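Local coordinates for protein putative amidohydrolase (Unidentified, PDB 3FEQ) that probably acts as a zinc-dependent prolidase of the amidohydrolase superfamily, hydrolysing dipeptides that end in proline, at residues C[65-70]-C[323-328]; C[334-339]-C[389-394]; C[101-106]-C[401-406]; C[140-145]-C[197-202]. All blocks are in the same frame, centred on the assembly; numbering follows the deposited sequence.

In the fold
From the N terminus, strand 56-66 runs into 65-70, and strand 102-107 carries 101-106. The first loop to close is interaction 4, where 140-145 meets 197-202 beside the metal site. Residues 323-328 then return to 65-70 and close interaction 1, whose long loop contains interaction 4. Interaction 2 follows in series, joining helix 335-340 to 389-394, and interaction 3 closes last, when 401-406 reaches 101-106. Interaction 3 therefore encloses interactions 2 and 4 but crosses interaction 1, and the two meet between neighbouring strands, Val66 beside Val105 and Arg106. Phe102 also packs on Phe336. Together the contacts link the metal centre, the barrel wall and the C-terminal strands.

Interaction 1: C[65-70]-C[323-328]; sequences HVHVLA and DLLGEM. With ZN (zinc ion), chain U.
His65, His67 and Asp323 converge on one zinc ion, each giving it a single side-chain atom. His65 NE2 lies 2.5 Å and His67 NE2 2.2 Å from the zinc, and Asp323 OD1 lies 2.7 Å from it. Imidazole suits this place because its other nitrogen can be held as well: ND1 of His65 bonds to Glu250 and ND1 of His67 to the carbonyl of Gly109, which fixes the rotation of both rings. The carboxylate plane stands almost perpendicular to the His65 ring (89°), and OD1 lies at that ring's edge, near its plane. The paired histidines are the HxH motif of the amidohydrolase barrel; the aspartate comes from the loop between helices 302-314 and 335-340. Two backbone hydrogen bonds cross between the segments. Asp323 N donates to His65 O over 2.9 Å, and Gly326 N donates to Ala70 O over 3.0 Å; glycine tolerates the positive phi found there. Asp323 O accepts from Thr276 OG1. Ala70 N closes a type I turn on His67 O, and the small methyl of Ala70 rests against Leu325 CD2. Strand 56-66 sends Val66 against Met97 of helix 90-99; on the side of 323-328, Leu324 and Met328 pack on helix 274-282.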
loop_
_atom_site.group_PDB
_atom_site.type_symbol
_atom_site.label_atom_id
_atom_site.label_comp_id
_atom_site.label_asym_id
_atom_site.label_seq_id
_atom_site.Cartn_x
_atom_site.Cartn_y
_atom_site.Cartn_z
ATOM N N HIS C 65 29.203 -8.058 -26.472
ATOM C CA HIS C 65 28.860 -7.055 -25.465
ATOM C C HIS C 65 28.543 -5.698 -26.105
ATOM O O HIS C 65 29.438 -4.910 -26.378
ATOM C CB HIS C 65 29.998 -6.933 -24.441
ATOM C CG HIS C 65 29.593 -6.317 -23.137
ATOM N ND1 HIS C 65 29.538 -7.029 -21.959
ATOM C CD2 HIS C 65 29.249 -5.045 -22.823
ATOM C CE1 HIS C 65 29.170 -6.222 -20.976
ATOM N NE2 HIS C 65 28.983 -5.012 -21.475
ATOM N N VAL C 66 27.264 -5.434 -26.349
ATOM C CA VAL C 66 26.811 -4.086 -26.725
ATOM C C VAL C 66 25.714 -3.570 -25.796
ATOM O O VAL C 66 25.056 -4.351 -25.112
ATOM C CB VAL C 66 26.258 -4.046 -28.156
ATOM C CG1 VAL C 66 27.340 -4.353 -29.158
ATOM C CG2 VAL C 66 25.122 -5.004 -28.297
ATOM N N HIS C 67 25.530 -2.253 -25.773
ATOM C CA HIS C 67 24.307 -1.656 -25.253
ATOM C C HIS C 67 23.679 -0.859 -26.380
ATOM O O HIS C 67 23.986 0.313 -26.587
ATOM C CB HIS C 67 24.569 -0.778 -24.025
ATOM C CG HIS C 67 25.252 -1.494 -22.903
ATOM N ND1 HIS C 67 24.563 -2.113 -21.883
ATOM C CD2 HIS C 67 26.565 -1.723 -22.661
ATOM C CE1 HIS C 67 25.420 -2.694 -21.063
ATOM N NE2 HIS C 67 26.643 -2.477 -21.515
ATOM N N VAL C 68 22.839 -1.541 -27.143
ATOM C CA VAL C 68 22.149 -0.968 -28.283
ATOM C C VAL C 68 21.363 0.271 -27.921
ATOM O O VAL C 68 21.234 1.170 -28.732
ATOM C CB VAL C 68 21.164 -1.973 -28.822
ATOM C CG1 VAL C 68 20.246 -1.320 -29.831
ATOM C CG2 VAL C 68 21.904 -3.169 -29.392
ATOM N N LEU C 69 20.829 0.310 -26.705
ATOM C CA LEU C 69 20.013 1.437 -26.268
ATOM C C LEU C 69 20.788 2.595 -25.627
ATOM O O LEU C 69 20.225 3.665 -25.362
ATOM C CB LEU C 69 18.922 0.940 -25.340
ATOM C CG LEU C 69 17.746 0.428 -26.156
ATOM C CD1 LEU C 69 17.123 -0.722 -25.453
ATOM C CD2 LEU C 69 16.721 1.547 -26.384
ATOM N N ALA C 70 22.083 2.391 -25.406
ATOM C CA ALA C 70 22.944 3.423 -24.839
ATOM C C ALA C 70 23.200 4.549 -25.838
ATOM O O ALA C 70 24.283 4.648 -26.425
ATOM C CB ALA C 70 24.253 2.815 -24.372
ATOM N N ASP C 323 31.208 -2.590 -26.102
ATOM C CA ASP C 323 30.645 -1.889 -24.943
ATOM C C ASP C 323 30.748 -0.379 -25.102
ATOM O O ASP C 323 30.996 0.335 -24.143
ATOM C CB ASP C 323 31.337 -2.341 -23.647
ATOM C CG ASP C 323 30.547 -1.996 -22.385
ATOM O OD1 ASP C 323 29.310 -2.178 -22.358
ATOM O OD2 ASP C 323 31.183 -1.593 -21.389
ATOM N N LEU C 324 30.557 0.113 -26.315
ATOM C CA LEU C 324 30.646 1.551 -26.543
ATOM C C LEU C 324 29.340 2.279 -26.219
ATOM O O LEU C 324 28.253 1.732 -26.390
ATOM C CB LEU C 324 31.095 1.837 -27.975
ATOM C CG LEU C 324 32.486 1.306 -28.320
ATOM C CD1 LEU C 324 32.580 1.017 -29.796
ATOM C CD2 LEU C 324 33.590 2.267 -27.868
ATOM N N LEU C 325 29.452 3.518 -25.750
ATOM C CA LEU C 325 28.280 4.312 -25.381
ATOM C C LEU C 325 28.185 5.538 -26.252
ATOM O O LEU C 325 29.206 6.108 -26.636
ATOM C CB LEU C 325 28.348 4.743 -23.914
ATOM C CG LEU C 325 28.823 3.673 -22.929
ATOM C CD1 LEU C 325 29.000 4.281 -21.559
ATOM C CD2 LEU C 325 27.900 2.439 -22.900
ATOM N N GLY C 326 26.956 5.935 -26.566
ATOM C CA GLY C 326 26.702 7.199 -27.235
ATOM C C GLY C 326 27.344 7.290 -28.603
ATOM O O GLY C 326 27.346 6.329 -29.367
ATOM N N GLU C 327 27.900 8.450 -28.916
ATOM C CA GLU C 327 28.433 8.687 -30.246
ATOM C C GLU C 327 29.739 7.935 -30.465
ATOM O O GLU C 327 30.130 7.678 -31.603
ATOM C CB GLU C 327 28.613 10.176 -30.499
ATOM C CG GLU C 327 28.913 10.967 -29.252
ATOM C CD GLU C 327 27.664 11.367 -28.480
ATOM O OE1 GLU C 327 27.465 10.848 -27.362
ATOM O OE2 GLU C 327 26.882 12.198 -28.990
ATOM N N MET C 328 30.365 7.510 -29.372
ATOM C CA MET C 328 31.504 6.604 -29.438
ATOM C C MET C 328 31.141 5.232 -30.016
ATOM O O MET C 328 31.976 4.323 -30.062
ATOM C CB MET C 328 32.133 6.452 -28.055
ATOM C CG MET C 328 32.813 7.713 -27.549
ATOM S SD MET C 328 33.306 7.524 -25.831
ATOM C CE MET C 328 31.784 7.932 -24.986
HETATM ZN ZN ZN U . 28.188 -3.087 -20.018
#

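Interaction 2: C[334-339]-C[389-394]; sequences GEFRIR and GVVADE
Phe336 carries its ring away from its own carbonyl carbon, with CG beside the backbone N (chi1 -83°), and Val391 holds CG1 anti to its backbone N (chi1 -172°); these two settings bring a methyl over one face of the phenyl ring. CG1 sits off the centre of that face, toward the CD2-CE2 side, 3.3 Å from Phe336 CE2 and 4.0 Å from CG. A branched aliphatic residue suits the place, since its compact methyl can lie against the flat of the ring. Ala392 is the residue most covered by the other segment. Its CB meets Phe336 CB at 3.7 Å and Arg337 CB at 4.0 Å, and a side chain of one carbon lets the loop come close to the backbone at Gly334, where the CA atoms of Gly334 and Ala392 are 4.8 Å apart; glycine, with no side chain, suits this near approach. Arg337 bends at chi2 and chi3, which brings NH1 to 3.3 Å from Ala392 O, but the angle is too poor for a hydrogen bond, and the Asp393 carboxylate lies farther off. Arg337, an exposed residue, thus meets Ala392 at its root, through CB, and at its end, through NH1. Within the helix, Arg339 NE makes a salt bridge to Glu335 OE1 (2.6 Å), on its anti lone pair and close to the guanidinium plane. Helix 335-340 is here joined to the loop between strands 377-380 and 398-403: Phe336 also meets the rings of Phe61 (edge-to-face) and Phe320, and Leu349 of helix 345-351, while Ile338 touches helix 274-282.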
loop_
_atom_site.group_PDB
_atom_site.type_symbol
_atom_site.label_atom_id
_atom_site.label_comp_id
_atom_site.label_asym_id
_atom_site.label_seq_id
_atom_site.Cartn_x
_atom_site.Cartn_y
_atom_site.Cartn_z
ATOM N N GLY C 334 37.171 -1.121 -34.440
ATOM C CA GLY C 334 38.530 -0.939 -33.952
ATOM C C GLY C 334 38.996 -2.008 -32.989
ATOM O O GLY C 334 40.197 -2.237 -32.860
ATOM N N GLU C 335 38.053 -2.671 -32.321
ATOM C CA GLU C 335 38.384 -3.735 -31.375
ATOM C C GLU C 335 39.106 -4.913 -32.049
ATOM O O GLU C 335 39.929 -5.578 -31.427
ATOM C CB GLU C 335 37.135 -4.185 -30.598
ATOM C CG GLU C 335 37.319 -5.403 -29.677
ATOM C CD GLU C 335 37.920 -5.072 -28.317
ATOM O OE1 GLU C 335 38.491 -5.988 -27.683
ATOM O OE2 GLU C 335 37.820 -3.909 -27.875
ATOM N N PHE C 336 38.836 -5.124 -33.333
ATOM C CA PHE C 336 39.594 -6.072 -34.140
ATOM C C PHE C 336 41.089 -5.762 -34.155
ATOM O O PHE C 336 41.911 -6.651 -33.922
ATOM C CB PHE C 336 39.075 -6.089 -35.574
ATOM C CG PHE C 336 37.871 -6.960 -35.773
ATOM C CD1 PHE C 336 37.932 -8.329 -35.536
ATOM C CD2 PHE C 336 36.680 -6.419 -36.216
ATOM C CE1 PHE C 336 36.804 -9.141 -35.724
ATOM C CE2 PHE C 336 35.562 -7.223 -36.410
ATOM C CZ PHE C 336 35.627 -8.583 -36.177
ATOM N N ARG C 337 41.449 -4.510 -34.429
ATOM C CA ARG C 337 42.864 -4.152 -34.502
ATOM C C ARG C 337 43.578 -4.291 -33.159
ATOM O O ARG C 337 44.666 -4.849 -33.086
ATOM C CB ARG C 337 43.070 -2.756 -35.091
ATOM C CG ARG C 337 44.407 -2.590 -35.829
ATOM C CD ARG C 337 44.240 -1.948 -37.204
ATOM N NE ARG C 337 44.513 -0.520 -37.139
ATOM C CZ ARG C 337 43.619 0.412 -36.812
ATOM N NH1 ARG C 337 42.357 0.082 -36.549
ATOM N NH2 ARG C 337 43.988 1.687 -36.759
ATOM N N ILE C 338 42.930 -3.826 -32.097
ATOM C CA ILE C 338 43.465 -3.939 -30.745
ATOM C C ILE C 338 43.777 -5.387 -30.403
ATOM O O ILE C 338 44.842 -5.702 -29.869
ATOM C CB ILE C 338 42.485 -3.352 -29.721
ATOM C CG1 ILE C 338 42.261 -1.877 -30.026
ATOM C CG2 ILE C 338 43.011 -3.500 -28.316
ATOM C CD1 ILE C 338 41.097 -1.274 -29.291
ATOM N N ARG C 339 42.865 -6.274 -30.760
ATOM C CA ARG C 339 43.051 -7.677 -30.456
ATOM C C ARG C 339 44.063 -8.352 -31.375
ATOM O O ARG C 339 44.796 -9.246 -30.947
ATOM C CB ARG C 339 41.718 -8.403 -30.496
ATOM C CG ARG C 339 40.803 -7.945 -29.422
ATOM C CD ARG C 339 39.810 -8.995 -29.140
ATOM N NE ARG C 339 38.780 -8.509 -28.246
ATOM C CZ ARG C 339 38.050 -9.302 -27.481
ATOM N NH1 ARG C 339 38.266 -10.609 -27.482
ATOM N NH2 ARG C 339 37.104 -8.786 -26.720
ATOM N N GLY C 389 43.073 -4.443 -41.015
ATOM C CA GLY C 389 42.405 -3.186 -41.303
ATOM C C GLY C 389 41.217 -3.276 -42.246
ATOM O O GLY C 389 40.429 -2.341 -42.316
ATOM N N VAL C 390 41.074 -4.389 -42.971
ATOM C CA VAL C 390 39.952 -4.540 -43.917
ATOM C C VAL C 390 38.645 -4.767 -43.169
ATOM O O VAL C 390 37.557 -4.672 -43.738
ATOM C CB VAL C 390 40.179 -5.648 -45.009
ATOM C CG1 VAL C 390 41.600 -5.629 -45.532
ATOM C CG2 VAL C 390 39.822 -7.027 -44.505
ATOM N N VAL C 391 38.774 -5.031 -41.877
ATOM C CA VAL C 391 37.639 -5.249 -41.012
ATOM C C VAL C 391 37.571 -4.151 -39.968
ATOM O O VAL C 391 36.491 -3.767 -39.543
ATOM C CB VAL C 391 37.750 -6.593 -40.289
ATOM C CG1 VAL C 391 36.497 -6.873 -39.566
ATOM C CG2 VAL C 391 37.989 -7.703 -41.270
ATOM N N ALA C 392 38.726 -3.627 -39.576
ATOM C CA ALA C 392 38.804 -2.734 -38.424
ATOM C C ALA C 392 38.855 -1.262 -38.804
ATOM O O ALA C 392 39.478 -0.468 -38.109
ATOM C CB ALA C 392 39.998 -3.098 -37.557
ATOM N N ASP C 393 38.170 -0.891 -39.879
ATOM C CA ASP C 393 38.246 0.477 -40.387
ATOM C C ASP C 393 36.899 1.198 -40.550
ATOM O O ASP C 393 36.736 2.025 -41.453
ATOM C CB ASP C 393 39.002 0.496 -41.707
ATOM C CG ASP C 393 39.610 1.839 -41.997
ATOM O OD1 ASP C 393 39.159 2.495 -42.963
ATOM O OD2 ASP C 393 40.510 2.250 -41.231
ATOM N N GLU C 394 35.949 0.892 -39.667
ATOM C CA GLU C 394 34.620 1.530 -39.658
ATOM C C GLU C 394 33.852 1.405 -40.985
ATOM O O GLU C 394 33.677 2.394 -41.708
ATOM C CB GLU C 394 34.716 3.001 -39.223
ATOM C CG GLU C 394 33.623 3.451 -38.256
ATOM C CD GLU C 394 32.274 3.691 -38.926
ATOM O OE1 GLU C 394 31.292 3.010 -38.555
ATOM O OE2 GLU C 394 32.191 4.570 -39.812
#

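Interaction 3: C[101-106]-C[401-406]; sequences GFTSVR and VLQRGT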
loop_
_atom_site.group_PDB
_atom_site.type_symbol
_atom_site.label_atom_id
_atom_site.label_comp_id
_atom_site.label_asym_id
_atom_site.label_seq_id
_atom_site.Cartn_x
_atom_site.Cartn_y
_atom_site.Cartn_z
ATOM N N GLY C 101 29.154 -4.875 -40.577
ATOM C CA GLY C 101 29.309 -6.324 -40.723
ATOM C C GLY C 101 28.856 -7.170 -39.539
ATOM O O GLY C 101 28.977 -8.391 -39.556
ATOM N N PHE C 102 28.322 -6.535 -38.503
ATOM C CA PHE C 102 27.802 -7.277 -37.365
ATOM C C PHE C 102 26.378 -7.721 -37.625
ATOM O O PHE C 102 25.495 -6.896 -37.883
ATOM C CB PHE C 102 27.896 -6.438 -36.102
ATOM C CG PHE C 102 29.304 -6.164 -35.687
ATOM C CD1 PHE C 102 29.992 -7.066 -34.890
ATOM C CD2 PHE C 102 29.973 -5.045 -36.157
ATOM C CE1 PHE C 102 31.303 -6.832 -34.548
ATOM C CE2 PHE C 102 31.286 -4.814 -35.807
ATOM C CZ PHE C 102 31.948 -5.705 -35.005
ATOM N N THR C 103 26.172 -9.031 -37.626
ATOM C CA THR C 103 24.886 -9.579 -38.013
ATOM C C THR C 103 24.180 -10.154 -36.798
ATOM O O THR C 103 22.990 -10.458 -36.840
ATOM C CB THR C 103 25.031 -10.661 -39.091
ATOM O OG1 THR C 103 26.183 -11.463 -38.815
ATOM C CG2 THR C 103 25.185 -10.033 -40.452
ATOM N N SER C 104 24.933 -10.297 -35.715
ATOM C CA SER C 104 24.386 -10.722 -34.445
ATOM C C SER C 104 25.079 -9.921 -33.362
ATOM O O SER C 104 26.231 -9.547 -33.520
ATOM C CB SER C 104 24.621 -12.218 -34.255
ATOM O OG SER C 104 23.920 -12.966 -35.245
ATOM N N VAL C 105 24.335 -9.539 -32.330
ATOM C CA VAL C 105 24.907 -8.867 -31.161
ATOM C C VAL C 105 24.240 -9.397 -29.921
ATOM O O VAL C 105 23.041 -9.686 -29.939
ATOM C CB VAL C 105 24.700 -7.330 -31.156
ATOM C CG1 VAL C 105 25.645 -6.640 -32.112
ATOM C CG2 VAL C 105 23.260 -6.966 -31.427
ATOM N N ARG C 106 25.025 -9.536 -28.855
ATOM C CA ARG C 106 24.493 -9.885 -27.551
ATOM C C ARG C 106 24.425 -8.631 -26.709
ATOM O O ARG C 106 25.448 -8.164 -26.233
ATOM C CB ARG C 106 25.396 -10.894 -26.865
ATOM C CG ARG C 106 24.786 -11.549 -25.660
ATOM C CD ARG C 106 25.730 -12.597 -25.105
ATOM N NE ARG C 106 26.954 -12.000 -24.587
ATOM C CZ ARG C 106 27.691 -12.534 -23.614
ATOM N NH1 ARG C 106 27.344 -13.698 -23.058
ATOM N NH2 ARG C 106 28.782 -11.900 -23.199
ATOM N N VAL C 401 26.528 -7.336 -47.048
ATOM C CA VAL C 401 26.121 -8.049 -45.845
ATOM C C VAL C 401 24.850 -8.850 -46.095
ATOM O O VAL C 401 23.840 -8.315 -46.544
ATOM C CB VAL C 401 25.935 -7.108 -44.643
ATOM C CG1 VAL C 401 25.446 -7.874 -43.445
ATOM C CG2 VAL C 401 27.233 -6.399 -44.306
ATOM N N LEU C 402 24.922 -10.147 -45.837
ATOM C CA LEU C 402 23.755 -10.997 -45.951
ATOM C C LEU C 402 23.285 -11.424 -44.578
ATOM O O LEU C 402 24.089 -11.788 -43.720
ATOM C CB LEU C 402 24.078 -12.234 -46.779
ATOM C CG LEU C 402 23.677 -12.182 -48.247
ATOM C CD1 LEU C 402 24.596 -11.257 -49.004
ATOM C CD2 LEU C 402 23.722 -13.573 -48.827
ATOM N N GLN C 403 21.977 -11.411 -44.379
ATOM C CA GLN C 403 21.410 -11.802 -43.103
ATOM C C GLN C 403 20.267 -12.793 -43.320
ATOM O O GLN C 403 19.367 -12.535 -44.109
ATOM C CB GLN C 403 20.931 -10.553 -42.366
ATOM C CG GLN C 403 20.891 -10.666 -40.860
ATOM C CD GLN C 403 20.742 -9.319 -40.179
ATOM O OE1 GLN C 403 21.243 -9.123 -39.077
ATOM N NE2 GLN C 403 20.061 -8.385 -40.830
ATOM N N ARG C 404 20.342 -13.945 -42.662
ATOM C CA ARG C 404 19.376 -15.024 -42.867
ATOM C C ARG C 404 18.920 -15.162 -44.323
ATOM O O ARG C 404 17.735 -15.024 -44.642
ATOM C CB ARG C 404 18.169 -14.867 -41.931
ATOM C CG ARG C 404 18.400 -15.389 -40.514
ATOM C CD ARG C 404 17.105 -15.523 -39.735
ATOM N NE ARG C 404 16.484 -14.226 -39.477
ATOM C CZ ARG C 404 15.243 -13.903 -39.822
ATOM N NH1 ARG C 404 14.471 -14.786 -40.435
ATOM N NH2 ARG C 404 14.768 -12.701 -39.541
ATOM N N GLY C 405 19.878 -15.397 -45.212
ATOM C CA GLY C 405 19.563 -15.597 -46.610
ATOM C C GLY C 405 19.563 -14.313 -47.410
ATOM O O GLY C 405 20.169 -14.244 -48.468
ATOM N N THR C 406 18.886 -13.287 -46.917
ATOM C CA THR C 406 18.662 -12.099 -47.736
ATOM C C THR C 406 19.766 -11.029 -47.637
ATOM O O THR C 406 20.481 -10.942 -46.644
ATOM C CB THR C 406 17.262 -11.496 -47.507
ATOM O OG1 THR C 406 17.408 -10.139 -47.093
ATOM C CG2 THR C 406 16.488 -12.275 -46.442
#
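Thr103 and Val401 join the catalytic barrel to the smaller beta-sheet region that amidohydrolases carry beside it: strand 102-107 runs next to strand 56-66 in the barrel wall, and strand 398-403 belongs to the C-terminal strands. The two segments are not paired neighbours. Their axes approach to 8.2 Å at the closest, at an angle of 43°, and side chains fill the space between them. Followed outward, Thr103 meets a different partner at each atom. CB lies near the end of the Gln403 side chain, which stretches across from the other strand. From CB the chain forks. OG1, placed between the backbone N and the carbonyl carbon (chi1 39°), makes a weak hydrogen bond to the carbonyl of Phe61 on the adjoining strand, so the hydroxyl is turned into the barrel sheet. CG2 goes the other way, 3.7 Å from Val401 CG1 and 3.9 Å from Leu402 O. Threonine suits this position because the hydroxyl serves the sheet and the methyl packs against Val401. Gly101 ends helix 90-99 in a Schellman motif, where its phi of 104° requires glycine; its CA lies 4.1 Å from Val401 CG2.

Interaction 4: C[140-145]-C[197-202]; sequences GGHGDF and VASPTD
Gly140 to Phe145 and Val197 to Asp202 are both loops without regular structure, and their backbones come nearest at His142 and Ser199, whose CA atoms are 5.3 Å apart. The first bends through a type I turn from Gly141 to Asp144, and Gly140 has a positive phi (74°) that glycine accepts readily; Gly140 N is held by Asp144 OD2 at 2.6 Å. Between the segments polar atoms form a chain of hydrogen bonds. His142 ND1 donates to Ser199 OG over 2.6 Å, the serine oxygen standing 23° out of the ring plane, and Ser199 OG donates in turn to Asp202 OD1 at 2.7 Å, meeting it on the syn side. Asp202 OD1 also accepts from Gly196 N, which steadies the carboxylate that in turn positions the serine hydroxyl. Such loops follow the parallel barrel strands of the TIM-barrel fold, strand 189-192 leading into the second one, and here they lie by the metal site: the His142 ring stacks on His231, a zinc ligand. Nearby, Phe145 crosses Pro200 at about a right angle, with CD1 4.0 Å from Pro200 CD, and its ring edge faces Ala198 O. Thr201 OG1 makes a weak hydrogen bond of 3.3 Å to Gly140 O, and Thr201 also packs on Gln183 of a neighbouring subunit.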
loop_
_atom_site.group_PDB
_atom_site.type_symbol
_atom_site.label_atom_id
_atom_site.label_comp_id
_atom_site.label_asym_id
_atom_site.label_seq_id
_atom_site.Cartn_x
_atom_site.Cartn_y
_atom_site.Cartn_z
ATOM N N GLY C 140 23.374 0.356 -4.943
ATOM C CA GLY C 140 24.652 1.050 -4.963
ATOM C C GLY C 140 25.623 0.389 -5.910
ATOM O O GLY C 140 26.815 0.703 -5.911
ATOM N N GLY C 141 25.097 -0.525 -6.721
ATOM C CA GLY C 141 25.912 -1.386 -7.562
ATOM C C GLY C 141 26.210 -0.715 -8.877
ATOM O O GLY C 141 25.873 0.448 -9.074
ATOM N N HIS C 142 26.835 -1.451 -9.788
ATOM C CA HIS C 142 27.315 -0.853 -11.026
ATOM C C HIS C 142 26.102 -0.424 -11.841
ATOM O O HIS C 142 26.187 0.472 -12.678
ATOM C CB HIS C 142 28.256 -1.815 -11.788
ATOM C CG HIS C 142 28.847 -1.242 -13.047
ATOM N ND1 HIS C 142 29.557 -0.058 -13.075
ATOM C CD2 HIS C 142 28.849 -1.707 -14.321
ATOM C CE1 HIS C 142 29.945 0.193 -14.314
ATOM N NE2 HIS C 142 29.530 -0.793 -15.090
ATOM N N GLY C 143 24.954 -1.017 -11.535
ATOM C CA GLY C 143 23.711 -0.654 -12.204
ATOM C C GLY C 143 22.968 0.504 -11.563
ATOM O O GLY C 143 22.052 1.062 -12.158
ATOM N N ASP C 144 23.363 0.872 -10.350
ATOM C CA ASP C 144 22.620 1.852 -9.566
ATOM C C ASP C 144 23.197 3.233 -9.818
ATOM O O ASP C 144 24.319 3.522 -9.399
ATOM C CB ASP C 144 22.721 1.497 -8.083
ATOM C CG ASP C 144 21.676 2.192 -7.230
ATOM O OD1 ASP C 144 20.997 3.127 -7.725
ATOM O OD2 ASP C 144 21.551 1.800 -6.046
ATOM N N PHE C 145 22.434 4.081 -10.506
ATOM C CA PHE C 145 22.940 5.385 -10.971
ATOM C C PHE C 145 22.484 6.531 -10.090
ATOM O O PHE C 145 22.552 7.687 -10.492
ATOM C CB PHE C 145 22.545 5.663 -12.431
ATOM C CG PHE C 145 23.135 4.691 -13.409
ATOM C CD1 PHE C 145 24.509 4.629 -13.600
ATOM C CD2 PHE C 145 22.321 3.797 -14.095
ATOM C CE1 PHE C 145 25.064 3.702 -14.470
ATOM C CE2 PHE C 145 22.866 2.866 -14.976
ATOM C CZ PHE C 145 24.238 2.816 -15.162
ATOM N N VAL C 197 33.046 1.406 -14.007
ATOM C CA VAL C 197 33.576 2.691 -14.447
ATOM C C VAL C 197 32.461 3.741 -14.609
ATOM O O VAL C 197 32.606 4.885 -14.165
ATOM C CB VAL C 197 34.383 2.534 -15.759
ATOM C CG1 VAL C 197 34.804 3.897 -16.304
ATOM C CG2 VAL C 197 35.599 1.629 -15.537
ATOM N N ALA C 198 31.329 3.325 -15.182
ATOM C CA ALA C 198 30.261 4.239 -15.603
ATOM C C ALA C 198 29.180 4.496 -14.539
ATOM O O ALA C 198 28.173 5.151 -14.816
ATOM C CB ALA C 198 29.624 3.739 -16.900
ATOM N N SER C 199 29.389 3.981 -13.332
ATOM C CA SER C 199 28.457 4.193 -12.221
ATOM C C SER C 199 29.062 5.130 -11.173
ATOM O O SER C 199 30.284 5.152 -11.001
ATOM C CB SER C 199 28.089 2.854 -11.579
ATOM O OG SER C 199 29.223 2.008 -11.470
ATOM N N PRO C 200 28.214 5.912 -10.473
ATOM C CA PRO C 200 28.704 6.944 -9.531
ATOM C C PRO C 200 29.448 6.469 -8.258
ATOM O O PRO C 200 30.494 7.034 -7.921
ATOM C CB PRO C 200 27.433 7.731 -9.167
ATOM C CG PRO C 200 26.301 6.810 -9.464
ATOM C CD PRO C 200 26.744 5.923 -10.595
ATOM N N THR C 201 28.924 5.454 -7.567
ATOM C CA THR C 201 29.281 5.218 -6.157
ATOM C C THR C 201 30.269 4.077 -5.876
ATOM O O THR C 201 30.875 4.038 -4.805
ATOM C CB THR C 201 28.032 5.052 -5.248
ATOM O OG1 THR C 201 27.216 3.975 -5.725
ATOM C CG2 THR C 201 27.214 6.327 -5.230
ATOM N N ASP C 202 30.429 3.161 -6.826
ATOM C CA ASP C 202 31.216 1.946 -6.596
ATOM C C ASP C 202 32.620 2.017 -7.183
ATOM O O ASP C 202 32.780 2.078 -8.404
ATOM C CB ASP C 202 30.488 0.706 -7.132
ATOM C CG ASP C 202 29.789 0.964 -8.463
ATOM O OD1 ASP C 202 30.212 0.381 -9.489
ATOM O OD2 ASP C 202 28.812 1.750 -8.482
#